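Long-range contacts in THUMP domain-containing protein (Pyrococcus horikoshii, PDB 1VBK), which is of unknown function but, as a ThiI-like protein with a THUMP domain, probably binds RNA and ATP: residues A[193-198]-A[289-293]; A[38-42]-A[53-57]; A[244-248]-A[280-284]; A[98-104]-A[148-152]; A[69-75]-A[166-172]. All coordinates share one frame; numbering follows the deposited sequence.

Interaction 1. Residues A[193-198]-A[289-293]; sequences LAIFLM and PLIAL
Met198 and Pro289 cross at about a right angle where helix 189-200 faces the short helix 289-292. Two bends in the methionine chain, chi2 -57° and chi3 -72°, fold it against the proline ring. Met198 CG lies 3.5 Å from Pro289 CG, closer than carbons usually pack, and Met198 SD is as near to that carbon. Ala194 faces the next ring atom, its CB 4.2 Å from Pro289 CD. The third ring carbon, Pro289 CB, lies 4.1 Å from Leu197 CD1. Leu197 points its CG opposite its carbonyl carbon (chi1 -65°), which carries the branch out to two leucines. Its CD1 touches Leu290 CD2 at 3.9 Å, the two side chains crossing squarely, and reaches Leu293 CD1 at 4.0 Å as those two run past each other in opposite directions. One turn earlier, Leu193 CD2 adds a methyl contact to Leu290 CD2 at 4.1 Å. Ile260 of strand 258-260 packs on Ala194, Met198 and Pro289, while Val301 of helix 295-305 covers Leu197, so the pair belongs to the core of the ThiI-type alpha/beta domain. With only carbon and sulfur meeting between the side chains, hydrophobic burial and shape, not directional bonds, hold the helices together.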
# COMPACT_ATOMS: atom_id res chain seq x y z
N LEU A 193 -9.60 13.09 -15.78
CA LEU A 193 -9.68 14.21 -14.84
C LEU A 193 -9.69 13.67 -13.41
O LEU A 193 -9.12 14.27 -12.50
CB LEU A 193 -10.95 15.03 -15.09
CG LEU A 193 -11.19 16.20 -14.13
CD1 LEU A 193 -10.02 17.18 -14.18
CD2 LEU A 193 -12.49 16.90 -14.50
N ALA A 194 -10.34 12.52 -13.24
CA ALA A 194 -10.41 11.87 -11.93
C ALA A 194 -8.99 11.53 -11.49
O ALA A 194 -8.61 11.74 -10.34
CB ALA A 194 -11.25 10.61 -12.02
N ILE A 195 -8.20 10.99 -12.42
CA ILE A 195 -6.81 10.62 -12.13
C ILE A 195 -5.98 11.86 -11.82
O ILE A 195 -5.18 11.87 -10.89
CB ILE A 195 -6.20 9.86 -13.32
CG1 ILE A 195 -6.87 8.48 -13.42
CG2 ILE A 195 -4.68 9.73 -13.13
CD1 ILE A 195 -6.46 7.67 -14.62
N PHE A 196 -6.19 12.92 -12.61
CA PHE A 196 -5.46 14.16 -12.40
C PHE A 196 -5.70 14.69 -10.98
O PHE A 196 -4.77 15.07 -10.28
CB PHE A 196 -5.89 15.20 -13.45
CG PHE A 196 -5.23 16.55 -13.29
CD1 PHE A 196 -5.70 17.46 -12.34
CD2 PHE A 196 -4.14 16.90 -14.07
CE1 PHE A 196 -5.09 18.70 -12.18
CE2 PHE A 196 -3.51 18.14 -13.92
CZ PHE A 196 -3.99 19.04 -12.97
N LEU A 197 -6.97 14.68 -10.55
CA LEU A 197 -7.33 15.17 -9.22
C LEU A 197 -6.68 14.36 -8.09
O LEU A 197 -6.31 14.92 -7.06
CB LEU A 197 -8.85 15.16 -9.06
CG LEU A 197 -9.61 16.12 -9.98
CD1 LEU A 197 -11.11 15.84 -9.89
CD2 LEU A 197 -9.31 17.56 -9.58
N MET A 198 -6.54 13.06 -8.29
CA MET A 198 -5.93 12.21 -7.26
C MET A 198 -4.41 12.38 -7.21
O MET A 198 -3.82 12.33 -6.13
CB MET A 198 -6.30 10.75 -7.49
CG MET A 198 -7.78 10.45 -7.30
SD MET A 198 -8.36 10.92 -5.66
CE MET A 198 -7.58 9.65 -4.66
N PRO A 289 -13.40 10.64 -7.30
CA PRO A 289 -13.11 12.07 -7.17
C PRO A 289 -14.22 13.00 -7.67
O PRO A 289 -14.51 14.01 -7.04
CB PRO A 289 -11.82 12.24 -7.97
CG PRO A 289 -11.16 10.91 -7.83
CD PRO A 289 -12.31 9.96 -8.03
N LEU A 290 -14.82 12.66 -8.80
CA LEU A 290 -15.86 13.50 -9.39
C LEU A 290 -17.16 13.52 -8.59
O LEU A 290 -18.04 14.34 -8.85
CB LEU A 290 -16.13 13.06 -10.83
CG LEU A 290 -14.88 13.06 -11.73
CD1 LEU A 290 -15.26 12.65 -13.15
CD2 LEU A 290 -14.23 14.43 -11.73
N ILE A 291 -17.27 12.62 -7.62
CA ILE A 291 -18.46 12.55 -6.78
C ILE A 291 -18.13 13.07 -5.37
O ILE A 291 -18.93 13.79 -4.77
CB ILE A 291 -18.99 11.10 -6.66
CG1 ILE A 291 -19.50 10.62 -8.02
CG2 ILE A 291 -20.11 11.04 -5.62
CD1 ILE A 291 -20.00 9.18 -8.02
N ALA A 292 -16.96 12.70 -4.87
CA ALA A 292 -16.54 13.09 -3.52
C ALA A 292 -16.02 14.52 -3.38
O ALA A 292 -16.19 15.14 -2.33
CB ALA A 292 -15.49 12.11 -3.01
N LEU A 293 -15.37 15.05 -4.41
CA LEU A 293 -14.83 16.40 -4.34
C LEU A 293 -15.88 17.47 -4.70
O LEU A 293 -16.75 17.24 -5.54
CB LEU A 293 -13.60 16.53 -5.24
CG LEU A 293 -12.47 15.52 -4.96
CD1 LEU A 293 -11.29 15.79 -5.88
CD2 LEU A 293 -12.03 15.62 -3.50

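Interaction 2. Residues A[38-42]-A[53-57]; sequences EVPYK and VKTNS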
# COMPACT_ATOMS: atom_id res chain seq x y z
N GLU A 38 14.71 17.67 -20.16
CA GLU A 38 16.07 18.05 -20.52
C GLU A 38 16.44 19.48 -20.14
O GLU A 38 17.04 20.21 -20.93
CB GLU A 38 16.33 17.83 -22.02
CG GLU A 38 16.12 16.39 -22.47
CD GLU A 38 16.80 16.08 -23.79
OE1 GLU A 38 16.88 16.97 -24.67
OE2 GLU A 38 17.23 14.93 -23.97
N VAL A 39 16.06 19.88 -18.93
CA VAL A 39 16.40 21.21 -18.44
C VAL A 39 17.65 21.04 -17.58
O VAL A 39 17.63 20.33 -16.58
CB VAL A 39 15.28 21.81 -17.56
CG1 VAL A 39 15.69 23.19 -17.07
CG2 VAL A 39 13.98 21.91 -18.36
N PRO A 40 18.75 21.70 -17.96
CA PRO A 40 20.00 21.61 -17.20
C PRO A 40 19.88 22.25 -15.82
O PRO A 40 19.14 23.22 -15.65
CB PRO A 40 21.00 22.37 -18.09
CG PRO A 40 20.37 22.34 -19.46
CD PRO A 40 18.92 22.56 -19.14
N TYR A 41 20.59 21.71 -14.85
CA TYR A 41 20.60 22.23 -13.49
C TYR A 41 21.85 21.70 -12.80
O TYR A 41 22.31 20.59 -13.10
CB TYR A 41 19.34 21.81 -12.73
CG TYR A 41 19.27 20.36 -12.36
CD1 TYR A 41 19.83 19.89 -11.17
CD2 TYR A 41 18.65 19.44 -13.20
CE1 TYR A 41 19.77 18.55 -10.82
CE2 TYR A 41 18.58 18.09 -12.86
CZ TYR A 41 19.14 17.66 -11.68
OH TYR A 41 19.07 16.33 -11.34
N LYS A 42 22.40 22.49 -11.88
CA LYS A 42 23.61 22.12 -11.16
C LYS A 42 23.32 21.36 -9.87
O LYS A 42 23.97 20.35 -9.58
CB LYS A 42 24.42 23.37 -10.82
CG LYS A 42 24.85 24.21 -12.02
CD LYS A 42 25.36 25.56 -11.55
CE LYS A 42 25.90 26.40 -12.70
NZ LYS A 42 27.13 25.81 -13.30
N VAL A 53 16.79 25.31 -6.65
CA VAL A 53 17.30 24.60 -7.81
C VAL A 53 18.35 25.52 -8.43
O VAL A 53 18.00 26.57 -8.96
CB VAL A 53 16.19 24.36 -8.87
CG1 VAL A 53 16.79 23.66 -10.09
CG2 VAL A 53 15.08 23.53 -8.28
N LYS A 54 19.62 25.15 -8.34
CA LYS A 54 20.66 25.97 -8.95
C LYS A 54 20.71 25.59 -10.42
O LYS A 54 20.98 24.43 -10.75
CB LYS A 54 22.03 25.71 -8.30
CG LYS A 54 22.26 26.40 -6.97
CD LYS A 54 23.66 26.08 -6.45
CE LYS A 54 23.97 26.79 -5.15
NZ LYS A 54 25.27 26.34 -4.58
N THR A 55 20.45 26.56 -11.30
CA THR A 55 20.44 26.32 -12.74
C THR A 55 20.61 27.59 -13.56
O THR A 55 20.15 28.66 -13.17
CB THR A 55 19.13 25.65 -13.18
OG1 THR A 55 19.09 25.59 -14.61
CG2 THR A 55 17.93 26.45 -12.68
N ASN A 56 21.25 27.46 -14.72
CA ASN A 56 21.44 28.61 -15.60
C ASN A 56 20.28 28.73 -16.58
O ASN A 56 20.31 29.57 -17.47
CB ASN A 56 22.78 28.51 -16.35
CG ASN A 56 23.97 28.72 -15.44
OD1 ASN A 56 23.98 29.65 -14.62
ND2 ASN A 56 24.99 27.88 -15.58
N SER A 57 19.27 27.88 -16.41
CA SER A 57 18.07 27.91 -17.25
C SER A 57 16.88 28.01 -16.28
O SER A 57 15.95 27.20 -16.33
CB SER A 57 17.94 26.62 -18.07
OG SER A 57 19.06 26.43 -18.93
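Thr55 carries OG1 opposite its backbone N (chi1 173°), which aims the hydroxyl at the carbonyl of Pro40. Tyr41 has chi1 71°, placing CG between its backbone N and carbonyl carbon; the ring thereby leaves residues 53-57 for Arg31 and Leu34 of helix 19-36, while its CB stays against Val53 CG1 at 4.1 Å. Thr55 OG1 donates to Pro40 O over a short 2.6 Å, approaching tilted 27° from the carbonyl plane. The same OG1 accepts from Ser57 N at 2.9 Å, an ST turn that leads into helix 58-65. Gripped once as donor and once as acceptor, the hydroxyl is held in rotation and ties the bend after the strand to the neighbouring loop. With a valine at this place, Pro40 O and Ser57 N would probably each be left without this partner, and the turn would be less firmly fixed. Two residues after Pro40, Lys42 N donates to Lys54 O at 2.7 Å, beginning the pairing that strands 43-47 and 50-54 continue. The aliphatic bases lie alongside, Lys42 CB 4.2 Å from Lys54 CB, while Lys54 NZ goes on to a salt bridge with Glu43. On the inner side Val39 CG1 lies 4.2 Å from Ser57 CB and is covered by Ala61 and Val64 of helix 58-65. The two segments lie at the ends of the central beta hairpin of a beta-alpha-beta-beta-alpha-beta unit, the topology of the ThiI ferredoxin-like domain: 38-42 leads into it from the first helix, 53-57 leaves it for the second.

Interaction 3. Residues A[244-248]-A[280-284]; sequences FDRVL and KMFPV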
# COMPACT_ATOMS: atom_id res chain seq x y z
N PHE A 244 -10.23 -8.89 -16.08
CA PHE A 244 -10.17 -8.43 -14.69
C PHE A 244 -9.12 -9.13 -13.84
O PHE A 244 -8.59 -8.54 -12.90
CB PHE A 244 -11.54 -8.56 -14.01
CG PHE A 244 -11.65 -7.77 -12.73
CD1 PHE A 244 -11.57 -6.38 -12.74
CD2 PHE A 244 -11.82 -8.42 -11.51
CE1 PHE A 244 -11.66 -5.64 -11.56
CE2 PHE A 244 -11.91 -7.69 -10.31
CZ PHE A 244 -11.83 -6.30 -10.34
N ASP A 245 -8.81 -10.39 -14.16
CA ASP A 245 -7.81 -11.11 -13.38
C ASP A 245 -6.47 -10.37 -13.42
O ASP A 245 -5.76 -10.31 -12.42
CB ASP A 245 -7.66 -12.55 -13.89
CG ASP A 245 -7.42 -12.63 -15.39
OD1 ASP A 245 -7.53 -11.60 -16.07
OD2 ASP A 245 -7.13 -13.74 -15.90
N ARG A 246 -6.15 -9.78 -14.57
CA ARG A 246 -4.90 -9.03 -14.72
C ARG A 246 -4.89 -7.77 -13.85
O ARG A 246 -3.83 -7.33 -13.39
CB ARG A 246 -4.69 -8.65 -16.19
CG ARG A 246 -4.57 -9.84 -17.14
CD ARG A 246 -3.33 -10.68 -16.83
NE ARG A 246 -2.12 -9.87 -16.84
CZ ARG A 246 -0.90 -10.33 -16.57
NH1 ARG A 246 -0.71 -11.61 -16.27
NH2 ARG A 246 0.15 -9.51 -16.59
N VAL A 247 -6.06 -7.18 -13.62
CA VAL A 247 -6.16 -5.99 -12.79
C VAL A 247 -5.87 -6.37 -11.33
O VAL A 247 -5.14 -5.67 -10.63
CB VAL A 247 -7.57 -5.35 -12.88
CG1 VAL A 247 -7.66 -4.15 -11.95
CG2 VAL A 247 -7.86 -4.93 -14.31
N LEU A 248 -6.46 -7.47 -10.88
CA LEU A 248 -6.24 -7.94 -9.51
C LEU A 248 -4.76 -8.29 -9.34
O LEU A 248 -4.17 -8.00 -8.30
CB LEU A 248 -7.10 -9.16 -9.21
CG LEU A 248 -8.61 -8.90 -9.17
CD1 LEU A 248 -9.37 -10.22 -9.06
CD2 LEU A 248 -8.94 -7.99 -8.00
N LYS A 280 -17.37 -4.76 -3.88
CA LYS A 280 -17.19 -6.21 -3.84
C LYS A 280 -16.17 -6.76 -4.83
O LYS A 280 -15.51 -7.76 -4.53
CB LYS A 280 -18.53 -6.92 -4.06
CG LYS A 280 -19.55 -6.69 -2.96
CD LYS A 280 -20.88 -7.35 -3.31
CE LYS A 280 -21.91 -7.15 -2.21
NZ LYS A 280 -23.24 -7.68 -2.62
N MET A 281 -16.02 -6.14 -5.99
CA MET A 281 -15.08 -6.66 -6.98
C MET A 281 -13.61 -6.29 -6.74
O MET A 281 -12.72 -6.95 -7.27
CB MET A 281 -15.51 -6.27 -8.41
CG MET A 281 -15.69 -4.79 -8.69
SD MET A 281 -16.43 -4.49 -10.35
CE MET A 281 -15.03 -4.77 -11.42
N PHE A 282 -13.36 -5.25 -5.95
CA PHE A 282 -12.00 -4.82 -5.65
C PHE A 282 -11.63 -5.11 -4.19
O PHE A 282 -12.43 -4.88 -3.29
CB PHE A 282 -11.84 -3.32 -5.91
CG PHE A 282 -11.91 -2.94 -7.36
CD1 PHE A 282 -10.83 -3.17 -8.20
CD2 PHE A 282 -13.05 -2.34 -7.88
CE1 PHE A 282 -10.88 -2.81 -9.54
CE2 PHE A 282 -13.11 -1.97 -9.22
CZ PHE A 282 -12.02 -2.21 -10.06
N PRO A 283 -10.41 -5.62 -3.95
CA PRO A 283 -9.90 -5.94 -2.62
C PRO A 283 -9.41 -4.71 -1.85
O PRO A 283 -9.00 -4.81 -0.69
CB PRO A 283 -8.77 -6.91 -2.91
CG PRO A 283 -8.20 -6.34 -4.17
CD PRO A 283 -9.44 -6.04 -4.98
N VAL A 284 -9.44 -3.56 -2.51
CA VAL A 284 -9.02 -2.31 -1.89
C VAL A 284 -10.11 -1.27 -2.16
O VAL A 284 -10.93 -1.45 -3.05
CB VAL A 284 -7.68 -1.81 -2.48
CG1 VAL A 284 -6.58 -2.84 -2.23
CG2 VAL A 284 -7.82 -1.55 -3.98
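Phe244 and Leu248, on helix 244-254, face the end of helix 273-281, where Phe282 leaves helical geometry; the closest backbone pair, Leu248 CA and Phe282 CA, is 7.6 Å apart, so side chains do the bridging. Both helices belong to successive beta-alpha-beta crossovers of the five-stranded parallel sheet in the ThiI-type domain: one runs between strands 239-241 and 258-260, the other between 258-260 and 286-287. Phe244, its CG anti to the backbone N (chi1 -164°), leans across the gap and presents an edge to the face of Phe282. This is an offset edge-to-face pair, with ring centroids 5.3 Å apart and planes at 70°; Phe244 CZ stands 3.7 Å above the Phe282 plane, displaced toward the rim. Another part of the Phe244 edge meets Met281 O in the ring plane, 3.2 Å from Phe244 CE2, so the slightly positive ring hydrogens look at a carbonyl oxygen. Met281 comes obliquely at the same ring: chi1 of 57° and a bend at chi3 bring its CE to 3.5 Å from Phe244 CE1. Its sulfur makes an oblique Met-aromatic contact, SD lying 5.5 Å from the ring centroid. At the edge of Phe282 sits Val247, whose CG1 is 4.2 Å from Phe282 CE1; Val259 and Ala241 of the sheet pack on Phe282 and Val247 respectively. Trp21 of the second subunit packs on both Leu248 and Pro283, which themselves cross obliquely, Leu248 CD2 3.6 Å from Pro283 CD.

Interaction 4. Residues A[98-104]-A[148-152]; sequences KAKEVGK and YDIEI
Ile150 pushes its CG1 branch against the helix and overlaps the base of Lys98, with Ile150 CG1 3.5 Å from Lys98 CG as the two side chains run past each other in opposite directions. The pair joins helix 84-102 to the start of strand 150-157 in the alpha/beta THUMP domain; the local helix and strand axes are nearly antiparallel (170°) and 10.0 Å apart. With CG1 opposite its carbonyl carbon (chi1 -60°), Ile150 also sends CD1 to within 3.7 Å of Ala99 CA. Val102 straddles the neighbouring pair: its CG2 touches Ile150 CG1 at 4.0 Å, its CG1 touches Asp149 CB at 3.9 Å. Pro107 and Phe95 also pack on Ile150. Beyond this apolar patch the contact turns polar. Lys104, extended beyond CG, crosses the Asp149 side chain at about a right angle and forms a salt bridge, NZ to OD2 2.8 Å, on the syn side and 27° out of the carboxylate plane. The other oxygen, Asp149 OD1, accepts from Lys108 N, so backbone and side-chain partners together fix the rotation of the carboxylate. A water closes the ring, donating to Asp149 OD1 at 2.7 Å and accepting from Lys104 NZ at 3.1 Å.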
# COMPACT_ATOMS: atom_id res chain seq x y z
N LYS A 98 12.31 44.31 -15.32
CA LYS A 98 10.87 44.14 -15.27
C LYS A 98 10.15 45.41 -15.74
O LYS A 98 9.17 45.33 -16.48
CB LYS A 98 10.43 43.79 -13.86
CG LYS A 98 8.93 43.61 -13.68
CD LYS A 98 8.40 42.37 -14.40
CE LYS A 98 6.93 42.16 -14.04
NZ LYS A 98 6.38 40.92 -14.66
N ALA A 99 10.65 46.57 -15.31
CA ALA A 99 10.03 47.84 -15.70
C ALA A 99 10.01 48.00 -17.21
O ALA A 99 9.05 48.52 -17.78
CB ALA A 99 10.76 49.01 -15.04
N LYS A 100 11.08 47.56 -17.87
CA LYS A 100 11.14 47.67 -19.32
C LYS A 100 10.02 46.83 -19.93
O LYS A 100 9.38 47.25 -20.90
CB LYS A 100 12.50 47.18 -19.84
CG LYS A 100 12.64 47.31 -21.35
CD LYS A 100 13.95 46.72 -21.85
CE LYS A 100 14.07 46.87 -23.37
NZ LYS A 100 15.28 46.19 -23.91
N GLU A 101 9.79 45.65 -19.37
CA GLU A 101 8.74 44.76 -19.86
C GLU A 101 7.35 45.35 -19.56
O GLU A 101 6.44 45.25 -20.39
CB GLU A 101 8.87 43.38 -19.22
CG GLU A 101 10.20 42.70 -19.54
CD GLU A 101 10.40 41.41 -18.78
OE1 GLU A 101 11.52 40.84 -18.86
OE2 GLU A 101 9.46 40.96 -18.09
N VAL A 102 7.20 45.95 -18.39
CA VAL A 102 5.92 46.56 -18.01
C VAL A 102 5.61 47.71 -18.98
O VAL A 102 4.47 47.86 -19.43
CB VAL A 102 5.96 47.07 -16.55
CG1 VAL A 102 4.73 47.91 -16.24
CG2 VAL A 102 6.03 45.88 -15.60
N GLY A 103 6.62 48.51 -19.29
CA GLY A 103 6.46 49.60 -20.25
C GLY A 103 5.71 50.85 -19.83
O GLY A 103 5.06 51.49 -20.65
N LYS A 104 5.80 51.20 -18.55
CA LYS A 104 5.13 52.40 -18.06
C LYS A 104 6.16 53.43 -17.63
O LYS A 104 7.27 53.08 -17.24
CB LYS A 104 4.22 52.05 -16.88
CG LYS A 104 3.03 51.18 -17.26
CD LYS A 104 2.17 50.87 -16.05
CE LYS A 104 0.95 50.05 -16.43
NZ LYS A 104 0.02 49.86 -15.27
N TYR A 148 0.22 46.88 -7.60
CA TYR A 148 1.55 47.16 -8.10
C TYR A 148 1.84 46.42 -9.40
O TYR A 148 1.36 45.30 -9.61
CB TYR A 148 2.60 46.78 -7.06
CG TYR A 148 2.33 45.47 -6.34
CD1 TYR A 148 1.53 45.43 -5.20
CD2 TYR A 148 2.87 44.28 -6.82
CE1 TYR A 148 1.28 44.22 -4.54
CE2 TYR A 148 2.62 43.07 -6.17
CZ TYR A 148 1.83 43.05 -5.03
OH TYR A 148 1.59 41.86 -4.39
N ASP A 149 2.62 47.06 -10.27
CA ASP A 149 3.01 46.47 -11.54
C ASP A 149 4.22 45.58 -11.31
O ASP A 149 4.46 44.62 -12.04
CB ASP A 149 3.44 47.55 -12.55
CG ASP A 149 2.33 48.53 -12.87
OD1 ASP A 149 2.44 49.69 -12.42
OD2 ASP A 149 1.36 48.14 -13.56
N ILE A 150 5.00 45.92 -10.29
CA ILE A 150 6.23 45.19 -9.98
C ILE A 150 6.41 44.88 -8.51
O ILE A 150 6.17 45.72 -7.65
CB ILE A 150 7.46 46.03 -10.41
CG1 ILE A 150 7.41 46.29 -11.92
CG2 ILE A 150 8.75 45.31 -10.01
CD1 ILE A 150 8.38 47.37 -12.37
N GLU A 151 6.84 43.66 -8.22
CA GLU A 151 7.11 43.28 -6.84
C GLU A 151 8.55 42.78 -6.79
O GLU A 151 8.90 41.85 -7.50
CB GLU A 151 6.19 42.18 -6.34
CG GLU A 151 6.59 41.69 -4.95
CD GLU A 151 5.81 40.48 -4.50
OE1 GLU A 151 5.73 39.50 -5.27
OE2 GLU A 151 5.28 40.51 -3.36
N ILE A 152 9.37 43.43 -5.97
CA ILE A 152 10.75 43.01 -5.80
C ILE A 152 10.74 42.11 -4.56
O ILE A 152 10.49 42.58 -3.45
CB ILE A 152 11.69 44.21 -5.52
CG1 ILE A 152 11.72 45.15 -6.73
CG2 ILE A 152 13.10 43.71 -5.21
CD1 ILE A 152 12.29 44.53 -8.00
O HOH W 1 0.45 51.52 -12.71

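Interaction 5. Residues A[69-75]-A[166-172]; sequences FGIVSIS and EKIKGWG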
# COMPACT_ATOMS: atom_id res chain seq x y z
N PHE A 69 3.10 18.73 -8.62
CA PHE A 69 2.21 18.88 -7.47
C PHE A 69 2.96 19.02 -6.15
O PHE A 69 4.03 18.44 -5.96
CB PHE A 69 1.23 17.71 -7.41
CG PHE A 69 0.33 17.61 -8.61
CD1 PHE A 69 -0.46 18.69 -8.99
CD2 PHE A 69 0.27 16.43 -9.35
CE1 PHE A 69 -1.29 18.61 -10.11
CE2 PHE A 69 -0.57 16.34 -10.47
CZ PHE A 69 -1.35 17.43 -10.85
N GLY A 70 2.39 19.78 -5.23
CA GLY A 70 3.02 19.98 -3.94
C GLY A 70 3.73 21.33 -3.87
O GLY A 70 4.13 21.77 -2.79
N ILE A 71 3.88 21.96 -5.02
CA ILE A 71 4.54 23.26 -5.11
C ILE A 71 3.50 24.37 -5.05
O ILE A 71 2.54 24.37 -5.82
CB ILE A 71 5.34 23.39 -6.43
CG1 ILE A 71 6.50 22.39 -6.44
CG2 ILE A 71 5.87 24.82 -6.59
CD1 ILE A 71 7.29 22.39 -7.75
N VAL A 72 3.68 25.29 -4.10
CA VAL A 72 2.76 26.42 -3.94
C VAL A 72 3.14 27.55 -4.89
O VAL A 72 2.27 28.13 -5.55
CB VAL A 72 2.75 26.93 -2.49
CG1 VAL A 72 1.86 28.16 -2.37
CG2 VAL A 72 2.24 25.83 -1.56
N SER A 73 4.43 27.88 -4.96
CA SER A 73 4.87 28.93 -5.88
C SER A 73 6.32 28.75 -6.30
O SER A 73 7.12 28.12 -5.59
CB SER A 73 4.65 30.33 -5.29
OG SER A 73 5.48 30.58 -4.18
N ILE A 74 6.65 29.32 -7.45
CA ILE A 74 7.98 29.21 -8.04
C ILE A 74 8.53 30.59 -8.42
O ILE A 74 7.83 31.40 -9.02
CB ILE A 74 7.90 28.35 -9.31
CG1 ILE A 74 7.23 27.02 -8.98
CG2 ILE A 74 9.28 28.12 -9.90
CD1 ILE A 74 6.81 26.23 -10.19
N SER A 75 9.79 30.85 -8.08
CA SER A 75 10.41 32.14 -8.41
C SER A 75 11.81 32.06 -9.00
O SER A 75 12.76 31.72 -8.29
CB SER A 75 10.49 33.06 -7.18
OG SER A 75 9.22 33.55 -6.78
N GLU A 166 9.48 37.69 -10.30
CA GLU A 166 8.41 36.78 -10.72
C GLU A 166 8.07 35.73 -9.67
O GLU A 166 8.95 35.13 -9.05
CB GLU A 166 8.81 36.09 -12.03
CG GLU A 166 7.75 35.12 -12.57
CD GLU A 166 8.04 34.64 -13.99
OE1 GLU A 166 9.09 33.99 -14.21
OE2 GLU A 166 7.21 34.91 -14.89
N LYS A 167 6.78 35.51 -9.48
CA LYS A 167 6.28 34.54 -8.51
C LYS A 167 5.15 33.79 -9.20
O LYS A 167 4.01 34.28 -9.24
CB LYS A 167 5.76 35.27 -7.27
CG LYS A 167 5.37 34.39 -6.11
CD LYS A 167 5.09 35.25 -4.90
CE LYS A 167 4.73 34.44 -3.68
NZ LYS A 167 4.46 35.33 -2.51
N ILE A 168 5.47 32.63 -9.75
CA ILE A 168 4.52 31.80 -10.47
C ILE A 168 3.75 30.87 -9.55
O ILE A 168 4.34 30.13 -8.76
CB ILE A 168 5.23 30.93 -11.53
CG1 ILE A 168 6.13 31.81 -12.41
CG2 ILE A 168 4.20 30.21 -12.40
CD1 ILE A 168 6.98 31.02 -13.39
N LYS A 169 2.42 30.91 -9.65
CA LYS A 169 1.56 30.07 -8.83
C LYS A 169 1.64 28.61 -9.27
O LYS A 169 1.47 28.29 -10.45
CB LYS A 169 0.12 30.59 -8.92
CG LYS A 169 -0.88 29.88 -8.01
CD LYS A 169 -2.26 30.52 -8.14
CE LYS A 169 -3.29 29.82 -7.26
NZ LYS A 169 -4.64 30.44 -7.39
N GLY A 170 1.91 27.72 -8.32
CA GLY A 170 1.98 26.31 -8.63
C GLY A 170 0.58 25.72 -8.51
O GLY A 170 -0.39 26.46 -8.34
N TRP A 171 0.46 24.40 -8.61
CA TRP A 171 -0.84 23.76 -8.51
C TRP A 171 -1.23 23.44 -7.08
O TRP A 171 -2.37 23.07 -6.81
CB TRP A 171 -0.87 22.47 -9.32
CG TRP A 171 -1.31 22.66 -10.73
CD1 TRP A 171 -0.52 22.92 -11.81
CD2 TRP A 171 -2.66 22.65 -11.21
NE1 TRP A 171 -1.29 23.06 -12.94
CE2 TRP A 171 -2.61 22.90 -12.60
CE3 TRP A 171 -3.90 22.45 -10.60
CZ2 TRP A 171 -3.76 22.95 -13.39
CZ3 TRP A 171 -5.05 22.50 -11.39
CH2 TRP A 171 -4.97 22.75 -12.77
N GLY A 172 -0.29 23.59 -6.16
CA GLY A 172 -0.58 23.26 -4.78
C GLY A 172 -0.70 21.75 -4.70
O GLY A 172 -0.02 21.04 -5.44
O HOH W 2 -0.40 27.46 -5.47
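Ile74 and Ile168 form a hydrogen-bonded pair of an antiparallel ladder that joins strand 71-81 to the short strand 168-169. Ile74 N to Ile168 O and Ile168 N to Ile74 O both measure 2.8 Å. Toward the glycines the backbone bonds continue: Gly170 N reaches Val72 O at 2.8 Å, Gly172 N donates to Ile71 O, and Gly70 N donates to Gly172 O at 2.7 Å. Val72 and Ser73 make a classic beta bulge opposite Arg7 of strand 3-8, whose NH1 also bonds to Ser73 OG and Ser75 OG. Among side-chain bonds across the pair, Ser75 has OG opposite its carbonyl carbon (chi1 -71°), from where it donates to a lone pair of Glu166 O at 2.8 Å. An alanine in place of Ser75 would probably leave Glu166 O without this donor and take one of two serine partners from Arg7. Apolar contacts fall on the face of Ile74 and Ile168, both packed on Ala62 of helix 58-65. The aromatic contact closes the other end: Phe69 points an edge at the face of Trp171 in an offset edge-to-face pair, its centroid 5.8 Å from that of the five-membered ring and the planes at 80°, while Arg304 makes a cation-pi contact with Trp171. A water bridges the two backbones, donating to Val72 O at 2.8 Å and to Gly170 O at 3.0 Å.

How the interactions relate
Along the chain interaction 2 comes first, then interaction 5, which encloses interaction 4; interaction 1 follows, with interaction 3 nested inside it. Interactions 2, 4 and 5 all reach the same mixed sheet, shared by the ferredoxin-like and THUMP parts, whereas 1 and 3, with centres 20 Å apart, belong to the domain of the five-stranded parallel sheet. Interaction 5 is the most central, about 6 Å from the chain's centre, and touches interaction 1 where Phe196 CZ packs 3.8 Å from Phe69 CZ, linking the two halves. Interactions 3 and 4 lie farthest apart, their centres 56 Å from each other, which reflects the elongated build of a probable RNA-binding part joined to a probable nucleotide-binding one.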